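Local atomic coordinates of L-Ala-D/L-Glu epimerase, a muconate lactonizing enzyme (Klebsiella pneumoniae subsp. pneumoniae MGH 78578, PDB entry 3FCP), a protein that belongs to the mandelate racemase and muconate lactonizing enzyme branch of the enolase superfamily and holds a magnesium ion in its barrel domain. Residues Q9-I14 against R39-D44; A108-L113 against P281-A286; G269-K274 against A294-Y299. All coordinates share one frame; numbering follows the deposited sequence.

Contact 1: residues Q9-I14 against R39-D44; sequences QIESWI and RLTRSD
R39 meets E11 and W13 at once, and much of this strand pairing is built round its side chain. With CG anti to the backbone N (chi1 179°) and a bend further out at chi3, the chain runs alongside E11 and presents the NE side of its guanidinium to the carboxylate. Two nitrogens take one oxygen each: NE reaches E11 OE1 at 2.7 Å, and NH2 reaches E11 OE2 at 2.9 Å. The two bonds are not equivalent, for OE1 is approached from above the carboxylate plane while OE2 is met on its syn side. W13 bounds the same guanidinium over one face, with CH2 lying 3.4 Å above the plane and displaced toward the rim. Ring and guanidinium stand nearly perpendicular, 82° apart, so the indole offers an edge here and does not stack. The two-nitrogen grip in the guanidinium plane, with W13 over one face, would restrict rotation of the group. In the backbone, R39 and E11 exchange two hydrogen bonds as a hydrogen-bonded pair.

L40 turns to the other face of the sheet, where its CG packs 3.9 Å from I10 CG1 in a non-hydrogen-bonded pair. Both side chains are buried there, with helix 65-80 touching I10 and helix 103-121 covering L40. T41 returns to the face of R39 and forms the next hydrogen-bonded pair with Q9; T41 N to Q9 O measures 2.7 Å. The second strand ends just beyond, and R42 grips D44 side-on through NE and NH2 where it gives way to a turn. Residues thus alternate between a face with I10 and L40 under helices and a face with the E11-R39 pair, in the three-stranded antiparallel sheet of the enolase-type N-terminal domain.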
ATOM      1  N   GLN A   9     -31.101  43.689   0.973  1.00 28.74           N
ATOM      2  CA  GLN A   9     -31.990  42.938   0.112  1.00 29.92           C
ATOM      3  C   GLN A   9     -31.243  42.069  -0.889  1.00 28.96           C
ATOM      4  O   GLN A   9     -30.109  42.365  -1.272  1.00 25.93           O
ATOM      5  CB  GLN A   9     -32.930  43.888  -0.639  1.00 31.97           C
ATOM      6  CG  GLN A   9     -34.035  43.155  -1.378  1.00 37.58           C
ATOM      7  CD  GLN A   9     -34.927  42.354  -0.434  1.00 42.15           C
ATOM      8  OE1 GLN A   9     -35.834  42.904   0.199  1.00 44.98           O
ATOM      9  NE2 GLN A   9     -34.657  41.054  -0.320  1.00 39.51           N
ATOM     10  N   ILE A  10     -31.898  40.988  -1.291  1.00 27.59           N
ATOM     11  CA  ILE A  10     -31.362  40.056  -2.265  1.00 28.30           C
ATOM     12  C   ILE A  10     -32.501  39.712  -3.219  1.00 27.92           C
ATOM     13  O   ILE A  10     -33.564  39.257  -2.798  1.00 29.57           O
ATOM     14  CB  ILE A  10     -30.831  38.754  -1.591  1.00 25.94           C
ATOM     15  CG1 ILE A  10     -29.594  39.067  -0.745  1.00 26.88           C
ATOM     16  CG2 ILE A  10     -30.482  37.723  -2.653  1.00 27.10           C
ATOM     17  CD1 ILE A  10     -29.030  37.868   0.019  1.00 23.77           C
ATOM     18  N   GLU A  11     -32.278  39.962  -4.502  1.00 29.83           N
ATOM     19  CA  GLU A  11     -33.264  39.678  -5.538  1.00 30.28           C
ATOM     20  C   GLU A  11     -32.628  38.663  -6.480  1.00 29.92           C
ATOM     21  O   GLU A  11     -31.407  38.580  -6.561  1.00 31.06           O
ATOM     22  CB  GLU A  11     -33.573  40.939  -6.347  1.00 32.27           C
ATOM     23  CG  GLU A  11     -34.130  42.121  -5.573  1.00 33.51           C
ATOM     24  CD  GLU A  11     -34.005  43.415  -6.364  1.00 36.04           C
ATOM     25  OE1 GLU A  11     -32.923  44.040  -6.320  1.00 34.51           O
ATOM     26  OE2 GLU A  11     -34.984  43.799  -7.045  1.00 35.86           O
ATOM     27  N   SER A  12     -33.449  37.893  -7.182  1.00 28.67           N
ATOM     28  CA  SER A  12     -32.937  36.929  -8.145  1.00 28.97           C
ATOM     29  C   SER A  12     -34.004  36.668  -9.195  1.00 29.08           C
ATOM     30  O   SER A  12     -35.200  36.752  -8.921  1.00 30.13           O
ATOM     31  CB  SER A  12     -32.511  35.619  -7.463  1.00 28.90           C
ATOM     32  OG  SER A  12     -33.613  34.900  -6.943  1.00 30.58           O
ATOM     33  N   TRP A  13     -33.557  36.372 -10.407  1.00 29.12           N
ATOM     34  CA  TRP A  13     -34.456  36.113 -11.522  1.00 29.27           C
ATOM     35  C   TRP A  13     -33.904  34.986 -12.370  1.00 29.21           C
ATOM     36  O   TRP A  13     -32.685  34.826 -12.478  1.00 28.96           O
ATOM     37  CB  TRP A  13     -34.548  37.333 -12.435  1.00 30.60           C
ATOM     38  CG  TRP A  13     -34.880  38.628 -11.768  1.00 30.96           C
ATOM     39  CD1 TRP A  13     -36.117  39.192 -11.642  1.00 30.63           C
ATOM     40  CD2 TRP A  13     -33.952  39.558 -11.204  1.00 30.18           C
ATOM     41  NE1 TRP A  13     -36.013  40.425 -11.042  1.00 33.84           N
ATOM     42  CE2 TRP A  13     -34.695  40.674 -10.762  1.00 31.20           C
ATOM     43  CE3 TRP A  13     -32.560  39.560 -11.033  1.00 30.03           C
ATOM     44  CZ2 TRP A  13     -34.095  41.786 -10.158  1.00 32.20           C
ATOM     45  CZ3 TRP A  13     -31.961  40.668 -10.431  1.00 30.59           C
ATOM     46  CH2 TRP A  13     -32.731  41.766 -10.002  1.00 30.64           C
ATOM     47  N   ILE A  14     -34.797  34.204 -12.964  1.00 27.63           N
ATOM     48  CA  ILE A  14     -34.369  33.156 -13.868  1.00 27.97           C
ATOM     49  C   ILE A  14     -34.515  33.860 -15.204  1.00 27.61           C
ATOM     50  O   ILE A  14     -35.596  34.335 -15.548  1.00 26.83           O
ATOM     51  CB  ILE A  14     -35.289  31.921 -13.841  1.00 29.03           C
ATOM     52  CG1 ILE A  14     -35.168  31.202 -12.494  1.00 30.08           C
ATOM     53  CG2 ILE A  14     -34.912  30.986 -14.981  1.00 28.02           C
ATOM     54  CD1 ILE A  14     -36.009  29.934 -12.377  1.00 32.97           C
ATOM     55  N   ARG A  39     -29.103  40.116  -7.569  1.00 26.55           N
ATOM     56  CA  ARG A  39     -28.714  41.489  -7.278  1.00 26.04           C
ATOM     57  C   ARG A  39     -28.835  41.617  -5.769  1.00 26.02           C
ATOM     58  O   ARG A  39     -29.903  41.403  -5.195  1.00 26.01           O
ATOM     59  CB  ARG A  39     -29.620  42.513  -7.962  1.00 28.51           C
ATOM     60  CG  ARG A  39     -29.213  43.956  -7.638  1.00 29.14           C
ATOM     61  CD  ARG A  39     -29.917  44.958  -8.531  1.00 31.76           C
ATOM     62  NE  ARG A  39     -31.366  44.863  -8.413  1.00 35.85           N
ATOM     63  CZ  ARG A  39     -32.218  45.425  -9.265  1.00 38.78           C
ATOM     64  NH1 ARG A  39     -31.758  46.121 -10.296  1.00 39.06           N
ATOM     65  NH2 ARG A  39     -33.526  45.279  -9.094  1.00 39.69           N
ATOM     66  N   LEU A  40     -27.722  41.942  -5.125  1.00 26.34           N
ATOM     67  CA  LEU A  40     -27.696  42.090  -3.683  1.00 27.07           C
ATOM     68  C   LEU A  40     -27.530  43.563  -3.352  1.00 27.61           C
ATOM     69  O   LEU A  40     -26.613  44.218  -3.845  1.00 27.00           O
ATOM     70  CB  LEU A  40     -26.543  41.267  -3.102  1.00 27.04           C
ATOM     71  CG  LEU A  40     -26.408  41.179  -1.578  1.00 27.70           C
ATOM     72  CD1 LEU A  40     -25.645  39.904  -1.211  1.00 27.52           C
ATOM     73  CD2 LEU A  40     -25.700  42.416  -1.044  1.00 27.80           C
ATOM     74  N   THR A  41     -28.433  44.082  -2.525  1.00 26.92           N
ATOM     75  CA  THR A  41     -28.386  45.482  -2.140  1.00 27.50           C
ATOM     76  C   THR A  41     -27.921  45.632  -0.703  1.00 25.96           C
ATOM     77  O   THR A  41     -28.442  44.967   0.197  1.00 26.92           O
ATOM     78  CB  THR A  41     -29.770  46.145  -2.292  1.00 27.35           C
ATOM     79  OG1 THR A  41     -30.190  46.064  -3.658  1.00 27.81           O
ATOM     80  CG2 THR A  41     -29.704  47.613  -1.879  1.00 29.94           C
ATOM     81  N   ARG A  42     -26.935  46.500  -0.498  1.00 24.90           N
ATOM     82  CA  ARG A  42     -26.391  46.762   0.831  1.00 25.09           C
ATOM     83  C   ARG A  42     -27.060  47.982   1.460  1.00 25.57           C
ATOM     84  O   ARG A  42     -27.718  48.758   0.772  1.00 25.27           O
ATOM     85  CB  ARG A  42     -24.885  46.996   0.737  1.00 25.98           C
ATOM     86  CG  ARG A  42     -24.089  45.746   0.380  1.00 26.06           C
ATOM     87  CD  ARG A  42     -22.760  46.080  -0.275  1.00 23.13           C
ATOM     88  NE  ARG A  42     -22.000  47.106   0.440  1.00 24.36           N
ATOM     89  CZ  ARG A  42     -20.745  46.951   0.859  1.00 25.16           C
ATOM     90  NH1 ARG A  42     -20.102  45.805   0.651  1.00 23.52           N
ATOM     91  NH2 ARG A  42     -20.112  47.953   1.446  1.00 24.39           N
ATOM     92  N   SER A  43     -26.881  48.151   2.767  1.00 25.78           N
ATOM     93  CA  SER A  43     -27.464  49.279   3.482  1.00 27.12           C
ATOM     94  C   SER A  43     -26.830  50.613   3.081  1.00 28.99           C
ATOM     95  O   SER A  43     -27.378  51.675   3.381  1.00 30.83           O
ATOM     96  CB  SER A  43     -27.332  49.077   4.996  1.00 24.41           C
ATOM     97  OG  SER A  43     -25.980  48.898   5.370  1.00 24.08           O
ATOM     98  N   ASP A  44     -25.670  50.572   2.428  1.00 28.04           N
ATOM     99  CA  ASP A  44     -25.031  51.810   1.989  1.00 26.43           C
ATOM    100  C   ASP A  44     -25.491  52.189   0.575  1.00 25.89           C
ATOM    101  O   ASP A  44     -25.033  53.180   0.002  1.00 24.54           O
ATOM    102  CB  ASP A  44     -23.502  51.689   2.044  1.00 24.97           C
ATOM    103  CG  ASP A  44     -22.963  50.519   1.232  1.00 26.98           C
ATOM    104  OD1 ASP A  44     -23.761  49.792   0.609  1.00 25.90           O
ATOM    105  OD2 ASP A  44     -21.726  50.330   1.226  1.00 28.50           O
TER

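Contact 2: residues A108-L113 against P281-A286; sequences AIETAL and PNSVLA
E110 reaches from the middle of helix 103-121 to the start of helix 283-294, and its carboxylate carries nearly all the polar traffic between them. CG stands anti to the backbone N (chi1 -172°) and the chain stays extended beyond it, which carries OE1 to the backbone N of N282 and S283, and OE2 to the S283 hydroxyl. OE1 accepts the amide hydrogens of N282 and S283, although its modelled position is less sure than that of its neighbour. OE2 takes the hydroxyl of S283, with OG 2.8 Å away on the syn lone pair.

The close-packed part is one residue on, at T111. P281 edges in there, its CD 3.4 Å from T111 OG1, and the two side chains cross at about a right angle. That oxygen has its polar partner within its own helix, in the carbonyl of S107, and so meets the proline ring as a packing neighbour. A312 of helix 307-317 touches both T111 and P281, extending the buried surface.

On the N282 side the join is looser and hydrated. A water donates to E110 OE2 at 2.6 Å and to N282 OD1 at 3.1 Å, bridging two side chains that do not bond to each other directly. N282 itself is partly exposed.

One carboxylate thus spans the N-terminal and barrel domains. It lies at the N-terminal end of helix 283-294, near the first amides, where the helix dipole would tend to stabilise negative charge. The S283 hydroxyl and the water both donate to OE2, and together with the less certain amide bonds to OE1 they would be expected to favour the ionised form of E110.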
ATOM      1  N   ALA A 108     -23.296  32.412  -6.957  1.00 20.89           N
ATOM      2  CA  ALA A 108     -23.964  33.631  -7.418  1.00 21.68           C
ATOM      3  C   ALA A 108     -23.910  34.680  -6.308  1.00 21.24           C
ATOM      4  O   ALA A 108     -23.627  35.851  -6.559  1.00 21.78           O
ATOM      5  CB  ALA A 108     -25.419  33.333  -7.797  1.00 21.40           C
ATOM      6  N   ILE A 109     -24.180  34.253  -5.079  1.00 19.92           N
ATOM      7  CA  ILE A 109     -24.155  35.155  -3.930  1.00 21.73           C
ATOM      8  C   ILE A 109     -22.745  35.672  -3.624  1.00 21.39           C
ATOM      9  O   ILE A 109     -22.551  36.864  -3.367  1.00 19.53           O
ATOM     10  CB  ILE A 109     -24.701  34.454  -2.656  1.00 23.38           C
ATOM     11  CG1 ILE A 109     -26.179  34.093  -2.848  1.00 23.86           C
ATOM     12  CG2 ILE A 109     -24.503  35.358  -1.438  1.00 22.78           C
ATOM     13  CD1 ILE A 109     -27.085  35.293  -3.099  1.00 26.37           C
ATOM     14  N   GLU A 110     -21.762  34.776  -3.636  1.00 21.04           N
ATOM     15  CA  GLU A 110     -20.386  35.175  -3.350  1.00 21.94           C
ATOM     16  C   GLU A 110     -19.919  36.171  -4.401  1.00 21.68           C
ATOM     17  O   GLU A 110     -19.212  37.135  -4.095  1.00 20.60           O
ATOM     18  CB  GLU A 110     -19.454  33.954  -3.339  1.00 21.56           C
ATOM     19  CG  GLU A 110     -18.053  34.274  -2.855  1.00 24.10           C
ATOM     20  CD  GLU A 110     -17.147  33.055  -2.802  1.00 23.89           C
ATOM     21  OE1 GLU A 110     -16.434  32.791  -3.790  1.00 24.42           O
ATOM     22  OE2 GLU A 110     -17.157  32.361  -1.769  1.00 24.31           O
ATOM     23  N   THR A 111     -20.325  35.941  -5.645  1.00 22.39           N
ATOM     24  CA  THR A 111     -19.948  36.827  -6.738  1.00 21.89           C
ATOM     25  C   THR A 111     -20.511  38.224  -6.491  1.00 23.63           C
ATOM     26  O   THR A 111     -19.798  39.225  -6.611  1.00 21.27           O
ATOM     27  CB  THR A 111     -20.489  36.311  -8.089  1.00 23.77           C
ATOM     28  OG1 THR A 111     -19.907  35.032  -8.379  1.00 21.87           O
ATOM     29  CG2 THR A 111     -20.148  37.298  -9.218  1.00 24.24           C
ATOM     30  N   ALA A 112     -21.790  38.283  -6.132  1.00 22.77           N
ATOM     31  CA  ALA A 112     -22.452  39.559  -5.882  1.00 23.51           C
ATOM     32  C   ALA A 112     -21.810  40.283  -4.702  1.00 24.15           C
ATOM     33  O   ALA A 112     -21.615  41.504  -4.741  1.00 23.71           O
ATOM     34  CB  ALA A 112     -23.950  39.333  -5.625  1.00 22.04           C
ATOM     35  N   LEU A 113     -21.487  39.532  -3.652  1.00 24.04           N
ATOM     36  CA  LEU A 113     -20.855  40.105  -2.469  1.00 23.77           C
ATOM     37  C   LEU A 113     -19.517  40.721  -2.856  1.00 24.51           C
ATOM     38  O   LEU A 113     -19.181  41.824  -2.407  1.00 24.97           O
ATOM     39  CB  LEU A 113     -20.635  39.029  -1.394  1.00 23.77           C
ATOM     40  CG  LEU A 113     -21.894  38.566  -0.656  1.00 23.58           C
ATOM     41  CD1 LEU A 113     -21.592  37.322   0.172  1.00 22.39           C
ATOM     42  CD2 LEU A 113     -22.396  39.704   0.229  1.00 23.00           C
ATOM     43  N   PRO A 281     -16.019  32.806  -6.762  1.00 20.28           N
ATOM     44  CA  PRO A 281     -14.676  33.276  -7.132  1.00 19.94           C
ATOM     45  C   PRO A 281     -13.636  33.166  -6.010  1.00 20.49           C
ATOM     46  O   PRO A 281     -12.457  32.981  -6.277  1.00 18.58           O
ATOM     47  CB  PRO A 281     -14.914  34.729  -7.545  1.00 19.58           C
ATOM     48  CG  PRO A 281     -16.350  34.725  -8.028  1.00 21.22           C
ATOM     49  CD  PRO A 281     -17.027  33.859  -6.990  1.00 20.08           C
ATOM     50  N   ASN A 282     -14.057  33.300  -4.754  1.00 22.47           N
ATOM     51  CA  ASN A 282     -13.092  33.177  -3.659  1.00 21.53           C
ATOM     52  C   ASN A 282     -12.958  31.722  -3.221  1.00 20.62           C
ATOM     53  O   ASN A 282     -11.845  31.218  -3.016  1.00 19.89           O
ATOM     54  CB  ASN A 282     -13.501  34.037  -2.453  1.00 20.99           C
ATOM     55  CG  ASN A 282     -12.446  34.029  -1.350  1.00 23.44           C
ATOM     56  OD1 ASN A 282     -12.750  33.774  -0.183  1.00 27.46           O
ATOM     57  ND2 ASN A 282     -11.204  34.311  -1.716  1.00 20.80           N
ATOM     58  N   SER A 283     -14.093  31.045  -3.084  1.00 22.09           N
ATOM     59  CA  SER A 283     -14.098  29.643  -2.664  1.00 22.04           C
ATOM     60  C   SER A 283     -13.287  28.742  -3.591  1.00 20.67           C
ATOM     61  O   SER A 283     -12.619  27.812  -3.137  1.00 20.20           O
ATOM     62  CB  SER A 283     -15.535  29.119  -2.581  1.00 22.69           C
ATOM     63  OG  SER A 283     -16.242  29.750  -1.528  1.00 23.49           O
ATOM     64  N   VAL A 284     -13.330  29.017  -4.890  1.00 20.34           N
ATOM     65  CA  VAL A 284     -12.592  28.188  -5.836  1.00 20.01           C
ATOM     66  C   VAL A 284     -11.075  28.292  -5.642  1.00 20.22           C
ATOM     67  O   VAL A 284     -10.336  27.376  -6.009  1.00 17.40           O
ATOM     68  CB  VAL A 284     -12.948  28.553  -7.307  1.00 21.86           C
ATOM     69  CG1 VAL A 284     -12.331  29.892  -7.684  1.00 19.64           C
ATOM     70  CG2 VAL A 284     -12.476  27.439  -8.250  1.00 20.06           C
ATOM     71  N   LEU A 285     -10.613  29.396  -5.056  1.00 19.82           N
ATOM     72  CA  LEU A 285      -9.184  29.593  -4.827  1.00 20.43           C
ATOM     73  C   LEU A 285      -8.576  28.581  -3.853  1.00 21.76           C
ATOM     74  O   LEU A 285      -7.384  28.270  -3.950  1.00 19.23           O
ATOM     75  CB  LEU A 285      -8.913  31.022  -4.331  1.00 20.97           C
ATOM     76  CG  LEU A 285      -9.339  32.118  -5.313  1.00 22.45           C
ATOM     77  CD1 LEU A 285      -9.071  33.493  -4.709  1.00 25.19           C
ATOM     78  CD2 LEU A 285      -8.573  31.956  -6.620  1.00 25.03           C
ATOM     79  N   ALA A 286      -9.378  28.066  -2.920  1.00 20.45           N
ATOM     80  CA  ALA A 286      -8.865  27.069  -1.975  1.00 22.40           C
ATOM     81  C   ALA A 286      -8.527  25.791  -2.754  1.00 22.24           C
ATOM     82  O   ALA A 286      -7.496  25.159  -2.529  1.00 21.21           O
ATOM     83  CB  ALA A 286      -9.904  26.768  -0.886  1.00 20.35           C
TER
HETATM   84  O   HOH W   1     -15.576  32.509   0.313  1.00 27.51           O

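Contact 3: residues G269-K274 against A294-Y299; sequences GAYALK and AGIGLY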
ATOM      1  N   GLY A 269      -2.292  15.229 -13.149  1.00 21.71           N
ATOM      2  CA  GLY A 269      -2.804  15.893 -14.332  1.00 21.52           C
ATOM      3  C   GLY A 269      -3.250  17.294 -13.950  1.00 21.29           C
ATOM      4  O   GLY A 269      -2.501  18.028 -13.304  1.00 20.90           O
ATOM      5  N   ALA A 270      -4.472  17.662 -14.317  1.00 19.98           N
ATOM      6  CA  ALA A 270      -4.978  18.992 -14.002  1.00 22.00           C
ATOM      7  C   ALA A 270      -6.425  18.978 -13.536  1.00 21.72           C
ATOM      8  O   ALA A 270      -7.144  17.990 -13.728  1.00 21.40           O
ATOM      9  CB  ALA A 270      -4.833  19.903 -15.229  1.00 21.49           C
ATOM     10  N   TYR A 271      -6.836  20.079 -12.909  1.00 19.43           N
ATOM     11  CA  TYR A 271      -8.206  20.242 -12.432  1.00 20.26           C
ATOM     12  C   TYR A 271      -8.926  21.356 -13.194  1.00 18.84           C
ATOM     13  O   TYR A 271      -8.360  22.429 -13.454  1.00 17.68           O
ATOM     14  CB  TYR A 271      -8.252  20.609 -10.940  1.00 20.79           C
ATOM     15  CG  TYR A 271      -7.865  19.527  -9.955  1.00 21.15           C
ATOM     16  CD1 TYR A 271      -7.804  18.183 -10.332  1.00 20.16           C
ATOM     17  CD2 TYR A 271      -7.618  19.847  -8.616  1.00 21.60           C
ATOM     18  CE1 TYR A 271      -7.515  17.189  -9.405  1.00 20.76           C
ATOM     19  CE2 TYR A 271      -7.330  18.858  -7.678  1.00 19.86           C
ATOM     20  CZ  TYR A 271      -7.280  17.532  -8.081  1.00 19.63           C
ATOM     21  OH  TYR A 271      -6.990  16.554  -7.162  1.00 19.19           O
ATOM     22  N   ALA A 272     -10.181  21.098 -13.546  1.00 19.77           N
ATOM     23  CA  ALA A 272     -10.998  22.094 -14.229  1.00 20.51           C
ATOM     24  C   ALA A 272     -11.676  22.920 -13.140  1.00 19.54           C
ATOM     25  O   ALA A 272     -12.715  22.525 -12.617  1.00 19.63           O
ATOM     26  CB  ALA A 272     -12.060  21.413 -15.107  1.00 18.21           C
ATOM     27  N   LEU A 273     -11.080  24.053 -12.785  1.00 19.18           N
ATOM     28  CA  LEU A 273     -11.659  24.922 -11.765  1.00 20.56           C
ATOM     29  C   LEU A 273     -12.926  25.583 -12.317  1.00 20.18           C
ATOM     30  O   LEU A 273     -12.950  26.025 -13.468  1.00 19.22           O
ATOM     31  CB  LEU A 273     -10.666  26.021 -11.366  1.00 20.06           C
ATOM     32  CG  LEU A 273      -9.254  25.631 -10.925  1.00 20.70           C
ATOM     33  CD1 LEU A 273      -8.414  26.889 -10.713  1.00 19.99           C
ATOM     34  CD2 LEU A 273      -9.329  24.814  -9.645  1.00 18.19           C
ATOM     35  N   LYS A 274     -13.981  25.625 -11.508  1.00 19.48           N
ATOM     36  CA  LYS A 274     -15.232  26.275 -11.905  1.00 20.96           C
ATOM     37  C   LYS A 274     -15.826  26.921 -10.662  1.00 21.98           C
ATOM     38  O   LYS A 274     -15.980  26.262  -9.636  1.00 19.18           O
ATOM     39  CB  LYS A 274     -16.222  25.260 -12.495  1.00 22.18           C
ATOM     40  CG  LYS A 274     -15.759  24.639 -13.821  1.00 21.95           C
ATOM     41  CD  LYS A 274     -16.830  23.758 -14.440  1.00 21.17           C
ATOM     42  CE  LYS A 274     -16.344  23.147 -15.765  1.00 22.67           C
ATOM     43  NZ  LYS A 274     -17.397  22.324 -16.398  1.00 21.06           N
ATOM     44  N   ALA A 294      -0.191  20.144  -4.420  1.00 21.48           N
ATOM     45  CA  ALA A 294      -0.038  18.753  -4.840  1.00 19.25           C
ATOM     46  C   ALA A 294       0.628  18.548  -6.206  1.00 20.53           C
ATOM     47  O   ALA A 294       0.800  17.408  -6.639  1.00 21.73           O
ATOM     48  CB  ALA A 294      -1.400  18.068  -4.838  1.00 20.46           C
ATOM     49  N   GLY A 295       0.984  19.635  -6.889  1.00 22.16           N
ATOM     50  CA  GLY A 295       1.615  19.511  -8.199  1.00 22.13           C
ATOM     51  C   GLY A 295       0.635  19.265  -9.342  1.00 22.53           C
ATOM     52  O   GLY A 295       1.017  18.774 -10.408  1.00 23.84           O
ATOM     53  N   ILE A 296      -0.631  19.605  -9.120  1.00 21.86           N
ATOM     54  CA  ILE A 296      -1.681  19.430 -10.124  1.00 20.57           C
ATOM     55  C   ILE A 296      -1.923  20.747 -10.873  1.00 20.88           C
ATOM     56  O   ILE A 296      -2.061  21.808 -10.258  1.00 18.71           O
ATOM     57  CB  ILE A 296      -2.974  18.923  -9.432  1.00 22.63           C
ATOM     58  CG1 ILE A 296      -2.776  17.450  -9.030  1.00 23.59           C
ATOM     59  CG2 ILE A 296      -4.200  19.109 -10.339  1.00 21.24           C
ATOM     60  CD1 ILE A 296      -3.793  16.941  -8.037  1.00 26.56           C
ATOM     61  N   GLY A 297      -1.944  20.669 -12.206  1.00 21.46           N
ATOM     62  CA  GLY A 297      -2.143  21.847 -13.041  1.00 20.58           C
ATOM     63  C   GLY A 297      -3.533  22.462 -12.973  1.00 21.85           C
ATOM     64  O   GLY A 297      -4.486  21.821 -12.515  1.00 22.32           O
ATOM     65  N   LEU A 298      -3.654  23.695 -13.463  1.00 21.49           N
ATOM     66  CA  LEU A 298      -4.917  24.425 -13.419  1.00 20.20           C
ATOM     67  C   LEU A 298      -5.502  24.796 -14.782  1.00 21.38           C
ATOM     68  O   LEU A 298      -4.770  25.075 -15.738  1.00 21.76           O
ATOM     69  CB  LEU A 298      -4.742  25.696 -12.574  1.00 21.26           C
ATOM     70  CG  LEU A 298      -4.139  25.506 -11.174  1.00 24.89           C
ATOM     71  CD1 LEU A 298      -3.965  26.866 -10.489  1.00 24.33           C
ATOM     72  CD2 LEU A 298      -5.033  24.608 -10.343  1.00 22.07           C
ATOM     73  N   TYR A 299      -6.831  24.824 -14.836  1.00 20.48           N
ATOM     74  CA  TYR A 299      -7.608  25.148 -16.036  1.00 21.68           C
ATOM     75  C   TYR A 299      -8.832  25.966 -15.601  1.00 21.97           C
ATOM     76  O   TYR A 299      -9.489  25.625 -14.609  1.00 19.97           O
ATOM     77  CB  TYR A 299      -8.071  23.848 -16.712  1.00 22.16           C
ATOM     78  CG  TYR A 299      -8.956  23.994 -17.938  1.00 21.72           C
ATOM     79  CD1 TYR A 299      -8.450  24.496 -19.141  1.00 23.42           C
ATOM     80  CD2 TYR A 299     -10.272  23.517 -17.928  1.00 21.70           C
ATOM     81  CE1 TYR A 299      -9.226  24.503 -20.303  1.00 22.27           C
ATOM     82  CE2 TYR A 299     -11.055  23.519 -19.081  1.00 19.35           C
ATOM     83  CZ  TYR A 299     -10.520  24.004 -20.265  1.00 23.20           C
ATOM     84  OH  TYR A 299     -11.261  23.926 -21.422  1.00 25.15           O
TER
HETATM   85  O   HOH W   2      -0.030  16.175 -11.192  1.00 23.61           O
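I296, Y299 and Y271 bury the most surface here, and two of them meet directly. I296 CG2 sits over the centre of the Y271 ring, 3.7 Å from its centroid and 11° off the normal, a CH-pi contact. The other branch of the isoleucine continues along the ring: CD1 lies 3.5 Å from Y271 CZ, near the phenol end. Y271 CG is anti to its carbonyl carbon (chi1 -71°), which lays the ring across I296, and its hydroxyl bonds onward to the carbonyl of G259. The backbones beside them form a parallel ladder, with Y271 N donating to G297 O at 3.0 Å. Helix 275-278 and helix 283-294 connect the two strands, making this a beta-alpha-beta unit of the TIM-barrel-like domain, in which A272 turns to the face nearer the magnesium. Y299 shares that face; its ring meets A272 CB edge-on, with CD2 3.9 Å away, while its hydroxyl is bonded to E327. Its carbonyl reaches the next residue of the partner strand, accepting L273 N at 2.9 Å, whereas Y299 N to Y271 O is a weak bond. L273 CD1 and L298 CD2 pack together 4.1 Å apart on the helix-covered side.

How the contacts relate
Contacts 1 and 3 both pair strands, but one is antiparallel in the N-terminal domain and partly buried, the other parallel and deep in the barrel domain, with centres about 33 Å apart. Contact 1 carries a salt bridge on the face of E11 and R39, whereas, beyond its backbone bonds, contact 3 packs rings and aliphatic branches. Contact 2 lies between them, buried, and joins the two domains through a carboxylate and helix-start amides. It touches both neighbours: L40 CD1 packs 3.6 Å from L113 CD2, and V284 CG2 lies 3.9 Å from L273 CB. Helix 283-294, which begins in contact 2, leads directly into the second strand of contact 3.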